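Local coordinates for phage tail sheath protein (Desulfitobacterium hafniense, PDB 3HXL) that probably assembles with many copies of itself into the contractile sheath that surrounds the tail tube of a myovirus-like phage or related prophage, at residues N185-E196 with D209-F219. Residues are numbered along the deposited sequence; the frame is centred on the assembly and turned at random.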
loop_
_atom_site.group_PDB
_atom_site.type_symbol
_atom_site.label_atom_id
_atom_site.label_comp_id
_atom_site.label_asym_id
_atom_site.label_seq_id
_atom_site.Cartn_x
_atom_site.Cartn_y
_atom_site.Cartn_z
ATOM N N ASN A 185 6.993 -14.377 -12.378
ATOM C CA ASN A 185 7.723 -13.338 -11.656
ATOM C C ASN A 185 7.748 -12.034 -12.451
ATOM O O ASN A 185 7.962 -10.957 -11.890
ATOM C CB ASN A 185 9.146 -13.810 -11.326
ATOM C CG ASN A 185 9.207 -14.607 -10.027
ATOM O OD1 ASN A 185 10.263 -15.110 -9.635
ATOM N ND2 ASN A 185 8.068 -14.716 -9.348
ATOM N N GLN A 186 7.503 -12.136 -13.753
ATOM C CA GLN A 186 7.480 -10.970 -14.627
ATOM C C GLN A 186 6.271 -10.097 -14.283
ATOM O O GLN A 186 6.272 -8.887 -14.521
ATOM C CB GLN A 186 7.414 -11.424 -16.088
ATOM C CG GLN A 186 7.328 -10.313 -17.130
ATOM C CD GLN A 186 8.488 -9.335 -17.074
ATOM O OE1 GLN A 186 9.572 -9.656 -16.588
ATOM N NE2 GLN A 186 8.266 -8.135 -17.593
ATOM N N ALA A 187 5.239 -10.716 -13.718
ATOM C CA ALA A 187 4.038 -9.982 -13.333
ATOM C C ALA A 187 4.405 -8.948 -12.268
ATOM O O ALA A 187 3.790 -7.886 -12.183
ATOM C CB ALA A 187 2.986 -10.945 -12.791
ATOM N N TYR A 188 5.405 -9.270 -11.454
ATOM C CA TYR A 188 5.852 -8.356 -10.407
ATOM C C TYR A 188 6.616 -7.183 -11.000
ATOM O O TYR A 188 6.712 -6.116 -10.393
ATOM C CB TYR A 188 6.725 -9.080 -9.387
ATOM C CG TYR A 188 5.938 -9.959 -8.446
ATOM C CD1 TYR A 188 5.615 -11.273 -8.788
ATOM C CD2 TYR A 188 5.502 -9.473 -7.214
ATOM C CE1 TYR A 188 4.879 -12.082 -7.924
ATOM C CE2 TYR A 188 4.764 -10.272 -6.343
ATOM C CZ TYR A 188 4.459 -11.572 -6.702
ATOM O OH TYR A 188 3.743 -12.365 -5.843
ATOM N N ILE A 189 7.167 -7.382 -12.193
ATOM C CA ILE A 189 7.888 -6.318 -12.860
ATOM C C ILE A 189 6.862 -5.327 -13.383
ATOM O O ILE A 189 7.069 -4.119 -13.324
ATOM C CB ILE A 189 8.741 -6.865 -14.037
ATOM C CG1 ILE A 189 9.840 -7.781 -13.500
ATOM C CG2 ILE A 189 9.339 -5.711 -14.827
ATOM C CD1 ILE A 189 10.781 -7.104 -12.498
ATOM N N ASP A 190 5.745 -5.843 -13.889
ATOM C CA ASP A 190 4.688 -4.988 -14.401
ATOM C C ASP A 190 4.145 -4.161 -13.231
ATOM O O ASP A 190 3.886 -2.966 -13.367
ATOM C CB ASP A 190 3.563 -5.834 -15.017
ATOM C CG ASP A 190 4.072 -6.823 -16.060
ATOM O OD1 ASP A 190 5.068 -6.511 -16.740
ATOM O OD2 ASP A 190 3.464 -7.906 -16.209
ATOM N N TYR A 191 3.976 -4.807 -12.081
ATOM C CA TYR A 191 3.482 -4.126 -10.881
ATOM C C TYR A 191 4.367 -2.936 -10.529
ATOM O O TYR A 191 3.896 -1.807 -10.454
ATOM C CB TYR A 191 3.457 -5.085 -9.684
ATOM C CG TYR A 191 3.292 -4.384 -8.342
ATOM C CD1 TYR A 191 2.124 -3.676 -8.034
ATOM C CD2 TYR A 191 4.311 -4.413 -7.386
ATOM C CE1 TYR A 191 1.977 -3.016 -6.805
ATOM C CE2 TYR A 191 4.170 -3.757 -6.160
ATOM C CZ TYR A 191 3.004 -3.066 -5.879
ATOM O OH TYR A 191 2.864 -2.435 -4.662
ATOM N N LEU A 192 5.652 -3.202 -10.309
ATOM C CA LEU A 192 6.594 -2.146 -9.941
ATOM C C LEU A 192 6.559 -0.970 -10.904
ATOM O O LEU A 192 6.635 0.183 -10.489
ATOM C CB LEU A 192 8.017 -2.707 -9.858
ATOM C CG LEU A 192 8.238 -3.719 -8.729
ATOM C CD1 LEU A 192 9.635 -4.298 -8.808
ATOM C CD2 LEU A 192 8.018 -3.024 -7.383
ATOM N N ALA A 193 6.446 -1.257 -12.194
ATOM C CA ALA A 193 6.405 -0.192 -13.183
ATOM C C ALA A 193 5.150 0.650 -12.990
ATOM O O ALA A 193 5.197 1.872 -13.067
ATOM C CB ALA A 193 6.431 -0.783 -14.589
ATOM N N ALA A 194 4.028 -0.010 -12.729
ATOM C CA ALA A 194 2.763 0.691 -12.546
ATOM C C ALA A 194 2.710 1.498 -11.254
ATOM O O ALA A 194 2.213 2.622 -11.238
ATOM C CB ALA A 194 1.614 -0.301 -12.577
ATOM N N VAL A 195 3.216 0.925 -10.168
ATOM C CA VAL A 195 3.185 1.622 -8.890
ATOM C C VAL A 195 4.127 2.820 -8.861
ATOM O O VAL A 195 3.854 3.823 -8.199
ATOM C CB VAL A 195 3.541 0.675 -7.720
ATOM C CG1 VAL A 195 5.023 0.305 -7.763
ATOM C CG2 VAL A 195 3.184 1.338 -6.401
ATOM N N GLU A 196 5.233 2.717 -9.593
ATOM C CA GLU A 196 6.216 3.789 -9.636
ATOM C C GLU A 196 5.623 5.120 -10.075
ATOM O O GLU A 196 6.152 6.183 -9.755
ATOM C CB GLU A 196 7.359 3.416 -10.581
ATOM C CG GLU A 196 8.651 4.112 -10.234
ATOM C CD GLU A 196 9.736 3.882 -11.261
ATOM O OE1 GLU A 196 9.890 2.727 -11.715
ATOM O OE2 GLU A 196 10.437 4.859 -11.599
ATOM N N ASP A 209 9.361 -15.566 -1.754
ATOM C CA ASP A 209 10.285 -15.659 -2.888
ATOM C C ASP A 209 11.539 -14.791 -2.718
ATOM O O ASP A 209 11.475 -13.567 -2.834
ATOM C CB ASP A 209 9.555 -15.266 -4.175
ATOM C CG ASP A 209 10.325 -15.658 -5.426
ATOM O OD1 ASP A 209 11.531 -15.345 -5.505
ATOM O OD2 ASP A 209 9.719 -16.272 -6.329
ATOM N N ASP A 210 12.681 -15.431 -2.469
ATOM C CA ASP A 210 13.939 -14.707 -2.271
ATOM C C ASP A 210 14.348 -13.823 -3.448
ATOM O O ASP A 210 14.911 -12.744 -3.254
ATOM C CB ASP A 210 15.077 -15.683 -1.950
ATOM C CG ASP A 210 14.863 -16.422 -0.641
ATOM O OD1 ASP A 210 14.566 -15.761 0.379
ATOM O OD2 ASP A 210 15.004 -17.664 -0.629
ATOM N N ALA A 211 14.077 -14.282 -4.666
ATOM C CA ALA A 211 14.416 -13.516 -5.860
ATOM C C ALA A 211 13.612 -12.220 -5.908
ATOM O O ALA A 211 14.139 -11.163 -6.265
ATOM C CB ALA A 211 14.143 -14.344 -7.112
ATOM N N LEU A 212 12.331 -12.301 -5.554
ATOM C CA LEU A 212 11.473 -11.124 -5.555
ATOM C C LEU A 212 11.919 -10.127 -4.498
ATOM O O LEU A 212 11.887 -8.917 -4.722
ATOM C CB LEU A 212 10.014 -11.519 -5.298
ATOM C CG LEU A 212 9.280 -12.162 -6.471
ATOM C CD1 LEU A 212 7.870 -12.549 -6.048
ATOM C CD2 LEU A 212 9.240 -11.179 -7.634
ATOM N N LYS A 213 12.330 -10.641 -3.345
ATOM C CA LYS A 213 12.780 -9.784 -2.258
ATOM C C LYS A 213 13.987 -8.959 -2.700
ATOM O O LYS A 213 14.086 -7.777 -2.378
ATOM C CB LYS A 213 13.151 -10.623 -1.036
ATOM C CG LYS A 213 11.994 -11.403 -0.427
ATOM C CD LYS A 213 12.485 -12.240 0.745
ATOM C CE LYS A 213 11.487 -13.314 1.141
ATOM N NZ LYS A 213 12.006 -14.137 2.269
ATOM N N ALA A 214 14.897 -9.582 -3.446
ATOM C CA ALA A 214 16.087 -8.882 -3.912
ATOM C C ALA A 214 15.690 -7.784 -4.882
ATOM O O ALA A 214 16.206 -6.668 -4.820
ATOM C CB ALA A 214 17.048 -9.867 -4.586
ATOM N N THR A 215 14.763 -8.100 -5.776
ATOM C CA THR A 215 14.291 -7.132 -6.755
ATOM C C THR A 215 13.602 -5.954 -6.064
ATOM O O THR A 215 13.850 -4.799 -6.409
ATOM C CB THR A 215 13.322 -7.792 -7.757
ATOM O OG1 THR A 215 14.049 -8.715 -8.582
ATOM C CG2 THR A 215 12.663 -6.746 -8.644
ATOM N N PHE A 216 12.747 -6.239 -5.086
ATOM C CA PHE A 216 12.070 -5.161 -4.378
ATOM C C PHE A 216 13.074 -4.306 -3.613
ATOM O O PHE A 216 12.907 -3.091 -3.509
ATOM C CB PHE A 216 10.994 -5.717 -3.431
ATOM C CG PHE A 216 9.677 -5.991 -4.110
ATOM C CD1 PHE A 216 8.484 -5.497 -3.573
ATOM C CD2 PHE A 216 9.625 -6.720 -5.301
ATOM C CE1 PHE A 216 7.262 -5.728 -4.211
ATOM C CE2 PHE A 216 8.411 -6.953 -5.944
ATOM C CZ PHE A 216 7.221 -6.452 -5.400
ATOM N N THR A 217 14.126 -4.937 -3.097
ATOM C CA THR A 217 15.165 -4.213 -2.361
ATOM C C THR A 217 15.875 -3.250 -3.312
ATOM O O THR A 217 16.118 -2.097 -2.965
ATOM C CB THR A 217 16.192 -5.189 -1.736
ATOM O OG1 THR A 217 15.531 -6.021 -0.773
ATOM C CG2 THR A 217 17.315 -4.422 -1.037
ATOM N N ALA A 218 16.194 -3.721 -4.517
ATOM C CA ALA A 218 16.856 -2.878 -5.504
ATOM C C ALA A 218 15.915 -1.747 -5.916
ATOM O O ALA A 218 16.332 -0.597 -6.087
ATOM C CB ALA A 218 17.260 -3.705 -6.733
ATOM N N PHE A 219 14.642 -2.088 -6.081
ATOM C CA PHE A 219 13.615 -1.126 -6.462
ATOM C C PHE A 219 13.595 0.022 -5.453
ATOM O O PHE A 219 13.597 1.194 -5.830
ATOM C CB PHE A 219 12.248 -1.818 -6.495
ATOM C CG PHE A 219 11.105 -0.906 -6.842
ATOM C CD1 PHE A 219 10.899 -0.488 -8.152
ATOM C CD2 PHE A 219 10.225 -0.467 -5.849
ATOM C CE1 PHE A 219 9.833 0.353 -8.474
ATOM C CE2 PHE A 219 9.157 0.374 -6.159
ATOM C CZ PHE A 219 8.958 0.786 -7.473
HETATM O O HOH W 1 6.968 -15.961 -6.627
#
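Two neighbouring, nearly parallel helices linked by strand 202-204, a helix-strand-helix unit with both helices on one face of the mixed sheet, within the subtilisin-like domain of the sheath protein, meet where Leu-192 of 185-196 packs against Phe-219 of 209-219. The helix axes run 20° apart and approach to 11.1 Å, far enough for large side chains to fill the interface. Leu-192 CD2 sits over the centre of the Phe-219 ring, 3.6 Å from its centroid, a CH-pi contact. The same methyl lies over a face of Phe-216, offset toward the rim. With chi1 at 178° the Phe-219 ring swings away from its backbone N, and it and Leu-192 slide past each other in opposite senses. Nearer the N-terminal ends the roles reverse: Leu-212 CD1, from the second helix, covers the Tyr-188 ring 3.6 Å from its centroid, while Phe-216 CZ approaches that ring's edge. Beneath, Ile-203 of the intervening strand touches Tyr-191, Phe-216 and Phe-219, so the apolar seam rests on the sheet. At the very start of both helices the contact turns polar. Asp-209 caps its helix, OD1 accepting from Leu-212 N at 3.1 Å, and OD2 takes a 2.8 Å bond from a water that also accepts from Asn-185 ND2 at 3.2 Å.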